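Local structure of protein yxeP (Bacillus subtilis, 1YSJ) at residues 88-96 against 172-181; 251-259 against 271-279. The protein probably catalyses the deacetylation of N-acetylcysteine to cysteine and acetate, using two divalent metal ions, in the breakdown of S-(2-succino)cysteine as a sulfur source. The protein carries 1 engineered substitution. All blocks are in the same frame, centred on the assembly; numbering follows the deposited sequence. Where two conformers were deposited one is given.

Contact 1. Residues 88-96 against 172-181; sequences DGPVIAIRA and LNGVSAIFGM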
ATOM      1  N   ASP A  88     -56.468  -2.173  23.246  1.00 53.37           N
ATOM      2  CA  ASP A  88     -55.800  -1.296  22.287  1.00 53.28           C
ATOM      3  C   ASP A  88     -54.714  -0.526  23.026  1.00 51.66           C
ATOM      4  O   ASP A  88     -54.922  -0.078  24.156  1.00 51.86           O
ATOM      5  CB  ASP A  88     -56.791  -0.315  21.649  1.00 54.30           C
ATOM      6  CG  ASP A  88     -57.621  -0.948  20.537  1.00 58.24           C
ATOM      7  OD1 ASP A  88     -57.400  -2.137  20.214  1.00 64.95           O
ATOM      8  OD2 ASP A  88     -58.498  -0.247  19.982  1.00 57.46           O
ATOM      9  N   GLY A  89     -53.552  -0.391  22.399  1.00 49.84           N
ATOM     10  CA  GLY A  89     -52.432   0.294  23.030  1.00 48.65           C
ATOM     11  C   GLY A  89     -51.257   0.516  22.101  1.00 47.67           C
ATOM     12  O   GLY A  89     -51.326   0.177  20.915  1.00 47.73           O
ATOM     13  N   PRO A  90     -50.172   1.110  22.629  1.00 47.08           N
ATOM     14  CA  PRO A  90     -48.953   1.314  21.846  1.00 45.73           C
ATOM     15  C   PRO A  90     -48.337   0.000  21.375  1.00 44.61           C
ATOM     16  O   PRO A  90     -48.590  -1.060  21.959  1.00 43.76           O
ATOM     17  CB  PRO A  90     -48.008   2.034  22.824  1.00 45.73           C
ATOM     18  CG  PRO A  90     -48.596   1.839  24.175  1.00 45.30           C
ATOM     19  CD  PRO A  90     -50.060   1.659  23.995  1.00 46.73           C
ATOM     20  N   VAL A  91     -47.551   0.085  20.305  1.00 43.27           N
ATOM     21  CA  VAL A  91     -46.812  -1.056  19.787  1.00 42.28           C
ATOM     22  C   VAL A  91     -45.343  -0.882  20.152  1.00 42.32           C
ATOM     23  O   VAL A  91     -44.749   0.171  19.888  1.00 41.07           O
ATOM     24  CB  VAL A  91     -46.944  -1.173  18.245  1.00 42.08           C
ATOM     25  CG1 VAL A  91     -46.219  -2.421  17.731  1.00 42.47           C
ATOM     26  CG2 VAL A  91     -48.402  -1.202  17.832  1.00 38.32           C
ATOM     27  N   ILE A  92     -44.765  -1.907  20.772  1.00 41.54           N
ATOM     28  CA  ILE A  92     -43.323  -1.927  21.037  1.00 40.56           C
ATOM     29  C   ILE A  92     -42.665  -3.114  20.339  1.00 41.21           C
ATOM     30  O   ILE A  92     -43.336  -4.076  19.967  1.00 40.57           O
ATOM     31  CB  ILE A  92     -42.978  -1.907  22.553  1.00 40.24           C
ATOM     32  CG1 ILE A  92     -43.508  -3.157  23.262  1.00 39.59           C
ATOM     33  CG2 ILE A  92     -43.495  -0.619  23.213  1.00 39.55           C
ATOM     34  CD1 ILE A  92     -42.760  -3.497  24.543  1.00 40.74           C
ATOM     35  N   ALA A  93     -41.350  -3.041  20.159  1.00 41.40           N
ATOM     36  CA  ALA A  93     -40.645  -4.064  19.411  1.00 41.99           C
ATOM     37  C   ALA A  93     -39.530  -4.698  20.227  1.00 43.03           C
ATOM     38  O   ALA A  93     -38.918  -4.046  21.069  1.00 44.91           O
ATOM     39  CB  ALA A  93     -40.103  -3.491  18.098  1.00 41.29           C
ATOM     40  N   ILE A  94     -39.295  -5.983  19.981  1.00 42.72           N
ATOM     41  CA  ILE A  94     -38.185  -6.707  20.586  1.00 44.38           C
ATOM     42  C   ILE A  94     -37.375  -7.380  19.471  1.00 44.01           C
ATOM     43  O   ILE A  94     -37.918  -8.103  18.634  1.00 44.64           O
ATOM     44  CB  ILE A  94     -38.656  -7.737  21.641  1.00 44.33           C
ATOM     45  CG1 ILE A  94     -39.376  -7.029  22.796  1.00 43.04           C
ATOM     46  CG2 ILE A  94     -37.462  -8.538  22.173  1.00 45.68           C
ATOM     47  CD1 ILE A  94     -40.060  -7.973  23.784  1.00 45.69           C
ATOM     48  N   ARG A  95     -36.075  -7.131  19.470  1.00 42.74           N
ATOM     49  CA  ARG A  95     -35.241  -7.496  18.343  1.00 42.68           C
ATOM     50  C   ARG A  95     -34.207  -8.563  18.689  1.00 42.53           C
ATOM     51  O   ARG A  95     -33.545  -8.487  19.726  1.00 44.22           O
ATOM     52  CB  ARG A  95     -34.576  -6.236  17.777  1.00 41.00           C
ATOM     53  CG  ARG A  95     -33.642  -6.447  16.591  1.00 40.78           C
ATOM     54  CD  ARG A  95     -32.229  -6.791  17.051  1.00 37.57           C
ATOM     55  NE  ARG A  95     -31.239  -6.338  16.086  1.00 44.40           N
ATOM     56  CZ  ARG A  95     -29.948  -6.176  16.353  1.00 45.64           C
ATOM     57  NH1 ARG A  95     -29.473  -6.445  17.564  1.00 42.53           N
ATOM     58  NH2 ARG A  95     -29.134  -5.741  15.403  1.00 43.92           N
ATOM     59  N   ALA A  96     -34.084  -9.550  17.804  1.00 42.31           N
ATOM     60  CA  ALA A  96     -32.974 -10.508  17.816  1.00 43.35           C
ATOM     61  C   ALA A  96     -32.318 -10.568  16.434  1.00 43.39           C
ATOM     62  O   ALA A  96     -32.990 -10.406  15.416  1.00 44.62           O
ATOM     63  CB  ALA A  96     -33.464 -11.893  18.230  1.00 41.70           C
ATOM     64  N   LEU A 172     -41.205  -0.815  11.509  1.00 44.40           N
ATOM     65  CA  LEU A 172     -41.276   0.030  12.706  1.00 45.76           C
ATOM     66  C   LEU A 172     -42.321   1.145  12.648  1.00 46.14           C
ATOM     67  O   LEU A 172     -42.388   1.992  13.544  1.00 44.27           O
ATOM     68  CB  LEU A 172     -39.896   0.597  13.071  1.00 45.50           C
ATOM     69  CG  LEU A 172     -38.849  -0.347  13.680  1.00 49.60           C
ATOM     70  CD1 LEU A 172     -37.679   0.468  14.195  1.00 59.29           C
ATOM     71  CD2 LEU A 172     -39.412  -1.190  14.814  1.00 54.88           C
ATOM     72  N   ASN A 173     -43.138   1.147  11.597  1.00 48.06           N
ATOM     73  CA  ASN A 173     -44.263   2.071  11.518  1.00 50.57           C
ATOM     74  C   ASN A 173     -45.231   1.826  12.671  1.00 50.80           C
ATOM     75  O   ASN A 173     -45.702   0.700  12.869  1.00 51.34           O
ATOM     76  CB  ASN A 173     -44.978   1.962  10.163  1.00 50.96           C
ATOM     77  CG  ASN A 173     -44.122   2.466   9.001  1.00 53.98           C
ATOM     78  OD1 ASN A 173     -43.114   3.153   9.198  1.00 52.00           O
ATOM     79  ND2 ASN A 173     -44.525   2.120   7.781  1.00 52.17           N
ATOM     80  N   GLY A 174     -45.485   2.879  13.447  1.00 50.49           N
ATOM     81  CA  GLY A 174     -46.393   2.816  14.593  1.00 49.33           C
ATOM     82  C   GLY A 174     -45.785   2.295  15.886  1.00 48.62           C
ATOM     83  O   GLY A 174     -46.469   2.238  16.908  1.00 49.76           O
ATOM     84  N   VAL A 175     -44.506   1.921  15.844  1.00 46.96           N
ATOM     85  CA  VAL A 175     -43.795   1.389  17.013  1.00 44.93           C
ATOM     86  C   VAL A 175     -43.241   2.519  17.898  1.00 44.02           C
ATOM     87  O   VAL A 175     -42.571   3.427  17.412  1.00 45.25           O
ATOM     88  CB  VAL A 175     -42.672   0.396  16.594  1.00 44.61           C
ATOM     89  CG1 VAL A 175     -41.895  -0.102  17.800  1.00 45.01           C
ATOM     90  CG2 VAL A 175     -43.259  -0.795  15.845  1.00 42.47           C
ATOM     91  N   SER A 176     -43.529   2.444  19.197  1.00 41.65           N
ATOM     92  CA  SER A 176     -43.147   3.475  20.162  1.00 40.24           C
ATOM     93  C   SER A 176     -41.751   3.280  20.736  1.00 40.66           C
ATOM     94  O   SER A 176     -41.057   4.252  21.027  1.00 41.26           O
ATOM     95  CB  SER A 176     -44.152   3.526  21.316  1.00 39.37           C
ATOM     96  OG  SER A 176     -45.438   3.894  20.857  1.00 40.80           O
ATOM     97  N   ALA A 177     -41.354   2.023  20.919  1.00 41.81           N
ATOM     98  CA  ALA A 177     -40.068   1.694  21.531  1.00 41.11           C
ATOM     99  C   ALA A 177     -39.522   0.383  21.005  1.00 40.40           C
ATOM    100  O   ALA A 177     -40.284  -0.493  20.605  1.00 40.61           O
ATOM    101  CB  ALA A 177     -40.205   1.630  23.037  1.00 41.41           C
ATOM    102  N   ILE A 178     -38.198   0.254  21.017  1.00 41.56           N
ATOM    103  CA  ILE A 178     -37.528  -0.970  20.580  1.00 41.02           C
ATOM    104  C   ILE A 178     -36.477  -1.438  21.589  1.00 43.40           C
ATOM    105  O   ILE A 178     -35.708  -0.640  22.139  1.00 42.29           O
ATOM    106  CB  ILE A 178     -36.911  -0.833  19.154  1.00 42.29           C
ATOM    107  CG1 ILE A 178     -36.387  -2.195  18.666  1.00 39.76           C
ATOM    108  CG2 ILE A 178     -35.823   0.269  19.114  1.00 38.11           C
ATOM    109  CD1 ILE A 178     -36.322  -2.344  17.163  1.00 42.07           C
ATOM    110  N   PHE A 179     -36.448  -2.746  21.819  1.00 44.51           N
ATOM    111  CA  PHE A 179     -35.555  -3.317  22.811  1.00 44.73           C
ATOM    112  C   PHE A 179     -34.758  -4.479  22.239  1.00 45.72           C
ATOM    113  O   PHE A 179     -35.234  -5.207  21.365  1.00 44.86           O
ATOM    114  CB  PHE A 179     -36.346  -3.723  24.057  1.00 44.06           C
ATOM    115  CG  PHE A 179     -37.196  -2.613  24.602  1.00 43.33           C
ATOM    116  CD1 PHE A 179     -38.548  -2.529  24.275  1.00 40.59           C
ATOM    117  CD2 PHE A 179     -36.638  -1.628  25.408  1.00 40.25           C
ATOM    118  CE1 PHE A 179     -39.335  -1.486  24.764  1.00 39.32           C
ATOM    119  CE2 PHE A 179     -37.418  -0.581  25.902  1.00 41.22           C
ATOM    120  CZ  PHE A 179     -38.765  -0.511  25.580  1.00 37.77           C
ATOM    121  N   GLY A 180     -33.534  -4.633  22.730  1.00 45.06           N
ATOM    122  CA  GLY A 180     -32.635  -5.655  22.231  1.00 45.60           C
ATOM    123  C   GLY A 180     -31.594  -6.044  23.254  1.00 45.79           C
ATOM    124  O   GLY A 180     -31.459  -5.409  24.299  1.00 46.21           O
HETATM  125  N   MSE A 181     -30.864  -7.106  22.952  1.00 46.40           N
HETATM  126  CA  MSE A 181     -29.802  -7.552  23.821  1.00 49.74           C
HETATM  127  C   MSE A 181     -28.588  -7.929  23.000  1.00 46.26           C
HETATM  128  O   MSE A 181     -28.687  -8.198  21.799  1.00 43.29           O
HETATM  129  CB  MSE A 181     -30.255  -8.758  24.649  1.00 48.57           C
HETATM  130  CG  MSE A 181     -29.777 -10.103  24.113  1.00 53.34           C
HETATM  131 SE   MSE A 181     -30.596 -11.622  24.981  1.00 63.58          SE
HETATM  132  CE  MSE A 181     -32.051 -11.861  23.785  1.00 59.56           C
TER
HETATM  133  O   HOH W   1     -46.947   2.622  19.384  1.00 39.95           O
HETATM  134  O   HOH W   2     -30.788  -7.752  19.986  0.60 18.45           O
HETATM  135  O   HOH W   3     -31.593  -9.652  21.211  0.50 26.41           O
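Ala-93 packs its methyl into a cluster from the 172-181 segment: CB meets Val-175 CG1 at 3.8 Å and Ile-178 CG1 at 4.0 Å, with Leu-172 CD2 also touching it. Its backbone straddles Ile-178 as a parallel ladder requires, with Ala-93 N giving a hydrogen bond to Ala-177 O (2.8 Å) and Ala-93 O receiving one from Phe-179 N (2.9 Å). Phe-179 lies on the other face. With CG turned away from its own carbonyl carbon (chi1 -53°), the ring meets Ile-92 at a slant, CE1 standing 4.0 Å from Ile-92 CD1. Phe-179 O then takes the next rung, from Arg-95 N (2.8 Å).

Arg-95 returns to the face of Ala-93. Its CB lies against Phe-179 O, and a bend at chi2 (-86°) turns the rest of the chain toward polar and acidic groups beyond the two strands: NH2 forms salt bridges with Glu-349 and Asp-350, and NE donates to Gln-154 OE1. The Arg-95 side chain lies about 7 Å from a nickel ion; His-182, next after Met-181, is a nickel ligand. At the Val-91 end one water joins Val-91 N, Gly-174 O and Ser-176 OG.

The pair belongs to the middle of the mixed sheet of the metal-binding domain, strand 91-97 running between 148-154 and 175-184. Helix 351-355 covers the Ala-93 and Ile-178 face, through Phe-351 and Tyr-354; helices 124-139 and 384-402 pack on the face of Ile-92, Ile-94 and Phe-179.

Contact 2. Residues 251-259 against 271-279; sequences AVVSITRVQ and AEMEGTVRT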
ATOM      1  N   ALA A 251     -12.540  10.673  20.326  1.00 57.58           N
ATOM      2  CA  ALA A 251     -12.682   9.690  19.255  1.00 54.94           C
ATOM      3  C   ALA A 251     -11.419   8.854  19.087  1.00 52.71           C
ATOM      4  O   ALA A 251     -10.332   9.269  19.489  1.00 53.02           O
ATOM      5  CB  ALA A 251     -13.026  10.382  17.953  1.00 55.33           C
ATOM      6  N   VAL A 252     -11.573   7.672  18.496  1.00 49.85           N
ATOM      7  CA  VAL A 252     -10.444   6.803  18.198  1.00 46.64           C
ATOM      8  C   VAL A 252     -10.320   6.635  16.686  1.00 44.92           C
ATOM      9  O   VAL A 252     -11.194   6.047  16.038  1.00 43.46           O
ATOM     10  CB  VAL A 252     -10.563   5.417  18.885  1.00 47.60           C
ATOM     11  CG1 VAL A 252      -9.279   4.615  18.699  1.00 48.76           C
ATOM     12  CG2 VAL A 252     -10.875   5.569  20.369  1.00 46.77           C
ATOM     13  N   VAL A 253      -9.234   7.170  16.134  1.00 42.80           N
ATOM     14  CA  VAL A 253      -8.941   7.042  14.714  1.00 41.13           C
ATOM     15  C   VAL A 253      -8.031   5.840  14.497  1.00 40.82           C
ATOM     16  O   VAL A 253      -6.946   5.751  15.068  1.00 40.10           O
ATOM     17  CB  VAL A 253      -8.324   8.333  14.122  1.00 40.82           C
ATOM     18  CG1 VAL A 253      -7.973   8.140  12.654  1.00 40.57           C
ATOM     19  CG2 VAL A 253      -9.286   9.500  14.277  1.00 38.24           C
ATOM     20  N   SER A 254      -8.502   4.908  13.677  1.00 41.38           N
ATOM     21  CA  SER A 254      -7.776   3.683  13.404  1.00 41.81           C
ATOM     22  C   SER A 254      -7.556   3.540  11.902  1.00 40.87           C
ATOM     23  O   SER A 254      -8.482   3.215  11.160  1.00 42.53           O
ATOM     24  CB  SER A 254      -8.539   2.485  13.977  1.00 41.31           C
ATOM     25  OG  SER A 254      -7.865   1.267  13.722  1.00 46.57           O
ATOM     26  N   ILE A 255      -6.333   3.820  11.465  1.00 40.73           N
ATOM     27  CA  ILE A 255      -5.936   3.658  10.066  1.00 39.18           C
ATOM     28  C   ILE A 255      -5.601   2.189   9.830  1.00 39.94           C
ATOM     29  O   ILE A 255      -4.745   1.621  10.516  1.00 40.13           O
ATOM     30  CB  ILE A 255      -4.726   4.564   9.703  1.00 39.71           C
ATOM     31  CG1 ILE A 255      -5.086   6.039   9.910  1.00 37.78           C
ATOM     32  CG2 ILE A 255      -4.261   4.317   8.254  1.00 37.02           C
ATOM     33  CD1 ILE A 255      -3.893   6.947  10.092  1.00 43.82           C
ATOM     34  N   THR A 256      -6.278   1.587   8.857  1.00 38.52           N
ATOM     35  CA  THR A 256      -6.210   0.142   8.628  1.00 38.09           C
ATOM     36  C   THR A 256      -5.537  -0.237   7.307  1.00 38.42           C
ATOM     37  O   THR A 256      -5.084  -1.370   7.140  1.00 39.28           O
ATOM     38  CB  THR A 256      -7.621  -0.504   8.693  1.00 37.78           C
ATOM     39  OG1 THR A 256      -8.503   0.173   7.787  1.00 35.76           O
ATOM     40  CG2 THR A 256      -8.190  -0.415  10.106  1.00 36.04           C
ATOM     41  N   ARG A 257      -5.485   0.705   6.369  1.00 38.63           N
ATOM     42  CA  ARG A 257      -4.857   0.469   5.076  1.00 39.55           C
ATOM     43  C   ARG A 257      -4.048   1.678   4.598  1.00 38.56           C
ATOM     44  O   ARG A 257      -4.522   2.814   4.658  1.00 36.68           O
ATOM     45  CB  ARG A 257      -5.902   0.064   4.031  1.00 39.64           C
ATOM     46  CG  ARG A 257      -5.303  -0.500   2.745  1.00 41.66           C
ATOM     47  CD  ARG A 257      -6.365  -0.915   1.730  1.00 43.73           C
ATOM     48  NE  ARG A 257      -7.267   0.179   1.365  1.00 52.24           N
ATOM     49  CZ  ARG A 257      -7.014   1.110   0.444  1.00 55.57           C
ATOM     50  NH1 ARG A 257      -5.869   1.112  -0.231  1.00 52.19           N
ATOM     51  NH2 ARG A 257      -7.916   2.051   0.202  1.00 57.98           N
ATOM     52  N   VAL A 258      -2.821   1.417   4.149  1.00 37.18           N
ATOM     53  CA  VAL A 258      -1.963   2.432   3.538  1.00 36.42           C
ATOM     54  C   VAL A 258      -1.311   1.836   2.292  1.00 37.29           C
ATOM     55  O   VAL A 258      -0.614   0.817   2.371  1.00 35.97           O
ATOM     56  CB  VAL A 258      -0.857   2.941   4.502  1.00 37.03           C
ATOM     57  CG1 VAL A 258      -0.043   4.062   3.853  1.00 35.72           C
ATOM     58  CG2 VAL A 258      -1.444   3.423   5.821  1.00 34.56           C
ATOM     59  N   GLN A 259      -1.522   2.473   1.141  0.50 37.59           N
ATOM     60  CA  GLN A 259      -0.955   1.987  -0.124  0.50 37.91           C
ATOM     61  C   GLN A 259      -0.371   3.110  -0.993  0.50 38.13           C
ATOM     62  O   GLN A 259      -1.102   3.983  -1.469  0.50 38.11           O
ATOM     63  CB  GLN A 259      -1.995   1.181  -0.918  0.50 37.56           C
ATOM     64  CG  GLN A 259      -2.791   0.143  -0.106  0.50 38.41           C
ATOM     65  CD  GLN A 259      -2.111  -1.220   0.024  0.50 37.86           C
ATOM     66  OE1 GLN A 259      -2.764  -2.214   0.352  0.50 34.41           O
ATOM     67  NE2 GLN A 259      -0.809  -1.275  -0.244  0.50 34.59           N
ATOM     68  N   ALA A 271      -0.409   8.717  -2.672  1.00 45.73           N
ATOM     69  CA  ALA A 271      -0.443   7.884  -1.480  1.00 45.92           C
ATOM     70  C   ALA A 271      -1.882   7.862  -0.968  1.00 46.52           C
ATOM     71  O   ALA A 271      -2.507   8.913  -0.812  1.00 46.51           O
ATOM     72  CB  ALA A 271       0.503   8.422  -0.420  1.00 45.49           C
ATOM     73  N   GLU A 272      -2.416   6.666  -0.736  1.00 47.10           N
ATOM     74  CA  GLU A 272      -3.762   6.541  -0.182  1.00 49.51           C
ATOM     75  C   GLU A 272      -3.785   5.820   1.159  1.00 49.41           C
ATOM     76  O   GLU A 272      -2.956   4.950   1.431  1.00 48.07           O
ATOM     77  CB  GLU A 272      -4.740   5.895  -1.181  1.00 49.41           C
ATOM     78  CG  GLU A 272      -4.472   4.427  -1.520  1.00 52.09           C
ATOM     79  CD  GLU A 272      -5.518   3.825  -2.456  1.00 53.90           C
ATOM     80  OE1 GLU A 272      -6.371   4.575  -2.981  1.00 60.49           O
ATOM     81  OE2 GLU A 272      -5.486   2.593  -2.668  1.00 58.33           O
HETATM   82  N   MSE A 273      -4.733   6.215   2.002  1.00 50.82           N
HETATM   83  CA  MSE A 273      -4.971   5.541   3.269  1.00 54.33           C
HETATM   84  C   MSE A 273      -6.458   5.497   3.597  1.00 51.84           C
HETATM   85  O   MSE A 273      -7.223   6.372   3.180  1.00 51.72           O
HETATM   86  CB  MSE A 273      -4.176   6.195   4.406  1.00 53.57           C
HETATM   87  CG  MSE A 273      -4.618   7.598   4.794  1.00 57.17           C
HETATM   88 SE   MSE A 273      -3.363   8.437   6.037  1.00 67.35          SE
HETATM   89  CE  MSE A 273      -1.954   8.851   4.789  1.00 60.11           C
ATOM     90  N   GLU A 274      -6.866   4.462   4.320  1.00 50.59           N
ATOM     91  CA  GLU A 274      -8.239   4.367   4.793  1.00 49.89           C
ATOM     92  C   GLU A 274      -8.315   3.736   6.175  1.00 47.26           C
ATOM     93  O   GLU A 274      -7.350   3.136   6.646  1.00 46.08           O
ATOM     94  CB  GLU A 274      -9.154   3.659   3.771  1.00 49.30           C
ATOM     95  CG  GLU A 274      -8.944   2.158   3.589  1.00 52.70           C
ATOM     96  CD  GLU A 274     -10.006   1.514   2.693  1.00 54.59           C
ATOM     97  OE1 GLU A 274      -9.679   0.530   1.993  1.00 55.59           O
ATOM     98  OE2 GLU A 274     -11.169   1.984   2.689  1.00 62.12           O
ATOM     99  N   GLY A 275      -9.462   3.902   6.823  1.00 46.30           N
ATOM    100  CA  GLY A 275      -9.672   3.385   8.167  1.00 44.98           C
ATOM    101  C   GLY A 275     -11.020   3.774   8.740  1.00 44.36           C
ATOM    102  O   GLY A 275     -11.926   4.193   8.012  1.00 44.21           O
ATOM    103  N   THR A 276     -11.141   3.641  10.055  1.00 43.37           N
ATOM    104  CA  THR A 276     -12.398   3.896  10.740  1.00 43.13           C
ATOM    105  C   THR A 276     -12.247   4.906  11.863  1.00 42.23           C
ATOM    106  O   THR A 276     -11.189   5.020  12.483  1.00 42.46           O
ATOM    107  CB  THR A 276     -13.011   2.608  11.335  1.00 41.94           C
ATOM    108  OG1 THR A 276     -12.005   1.891  12.058  1.00 44.56           O
ATOM    109  CG2 THR A 276     -13.568   1.721  10.246  1.00 42.30           C
ATOM    110  N   VAL A 277     -13.328   5.638  12.104  1.00 41.62           N
ATOM    111  CA  VAL A 277     -13.449   6.507  13.258  1.00 41.53           C
ATOM    112  C   VAL A 277     -14.534   5.941  14.175  1.00 40.80           C
ATOM    113  O   VAL A 277     -15.594   5.508  13.710  1.00 39.53           O
ATOM    114  CB  VAL A 277     -13.795   7.952  12.844  1.00 42.24           C
ATOM    115  CG1 VAL A 277     -13.755   8.874  14.048  1.00 43.92           C
ATOM    116  CG2 VAL A 277     -12.827   8.442  11.777  1.00 42.75           C
ATOM    117  N   ARG A 278     -14.250   5.932  15.472  1.00 40.89           N
ATOM    118  CA  ARG A 278     -15.196   5.473  16.478  1.00 40.80           C
ATOM    119  C   ARG A 278     -15.392   6.530  17.559  1.00 41.83           C
ATOM    120  O   ARG A 278     -14.431   6.977  18.190  1.00 40.59           O
ATOM    121  CB  ARG A 278     -14.740   4.140  17.074  1.00 41.27           C
ATOM    122  CG  ARG A 278     -14.713   3.015  16.048  1.00 44.33           C
ATOM    123  CD  ARG A 278     -14.202   1.710  16.615  1.00 52.98           C
ATOM    124  NE  ARG A 278     -14.098   0.702  15.561  1.00 62.90           N
ATOM    125  CZ  ARG A 278     -13.933  -0.603  15.767  1.00 66.88           C
ATOM    126  NH1 ARG A 278     -13.851  -1.425  14.728  1.00 66.47           N
ATOM    127  NH2 ARG A 278     -13.854  -1.090  17.001  1.00 68.28           N
ATOM    128  N   THR A 279     -16.644   6.947  17.737  1.00 43.71           N
ATOM    129  CA  THR A 279     -17.015   7.946  18.741  1.00 44.20           C
ATOM    130  C   THR A 279     -18.147   7.417  19.619  1.00 44.81           C
ATOM    131  O   THR A 279     -18.805   6.435  19.271  1.00 45.31           O
ATOM    132  CB  THR A 279     -17.496   9.267  18.098  1.00 43.90           C
ATOM    133  OG1 THR A 279     -18.827   9.096  17.596  1.00 45.52           O
ATOM    134  CG2 THR A 279     -16.571   9.713  16.964  1.00 42.50           C
TER
HETATM  135  O   HOH W   4     -11.492   3.431  15.199  1.00 36.40           O
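Arg-257 reaches across to Glu-272 and Glu-274, and the three form a salt-bridge network over one face of the hairpin. Starting at the backbone, Arg-257 CB rests on Glu-274 CG at 3.7 Å. Farther out, CD passes 3.6 Å from Glu-274 OE1, and a bend at chi3 (57°) swings the guanidinium back over the neighbouring strand. Arg-257 NE is modelled 2.5 Å from Glu-274 OE1, a length too short to take literally; NE comes on the anti side of that oxygen, while OE1 lies near the guanidinium plane. NH2 adds a weak, bent bond to the same OE1. On another edge, NH1 bonds Glu-272 OE2 at 2.9 Å, meeting it from above the carboxylate. Both carboxylates stand steeply to the guanidinium, 87° for Glu-274 and 78° for Glu-272, so neither makes a flat two-oxygen pairing.

Below this network the backbone forms a classic beta bulge: Thr-256 N (2.9 Å) and Arg-257 N (3.1 Å) both donate to Glu-274 O. On the reverse face Val-258 and Met-273, a selenomethionine, lie side by side and point the same way, Val-258 CG2 being 4.1 Å from Met-273 CB.

Helix 226-237 packs against Met-273 on that reverse face, and helix 282-302 against Val-253 and Val-277. Strand 270-278 continues the antiparallel sheet to 197-211, whereas 252-260 is outermost in its own chain; there Val-258 and Gln-259 pair with a strand of the second subunit, consistent with the dimerisation domain of M20 peptidases.

Contacts 1 and 2 belong to different sheets on opposite sides of the chain's centre, their centres 36 Å apart and their nearest atoms about 16 Å apart. Contact 1 joins parallel strands from distant parts of the sequence inside a sheet with helices over both faces, so aliphatic and aromatic packing dominates, and its main charge, on Arg-95 near the nickel site, is matched by acidic groups from elsewhere in the chain. Contact 2 is a local antiparallel hairpin, partly buried: one face is apolar against helices, the other carries an arginine paired with two glutamates of the hairpin itself, and its outer strand extends into the second subunit.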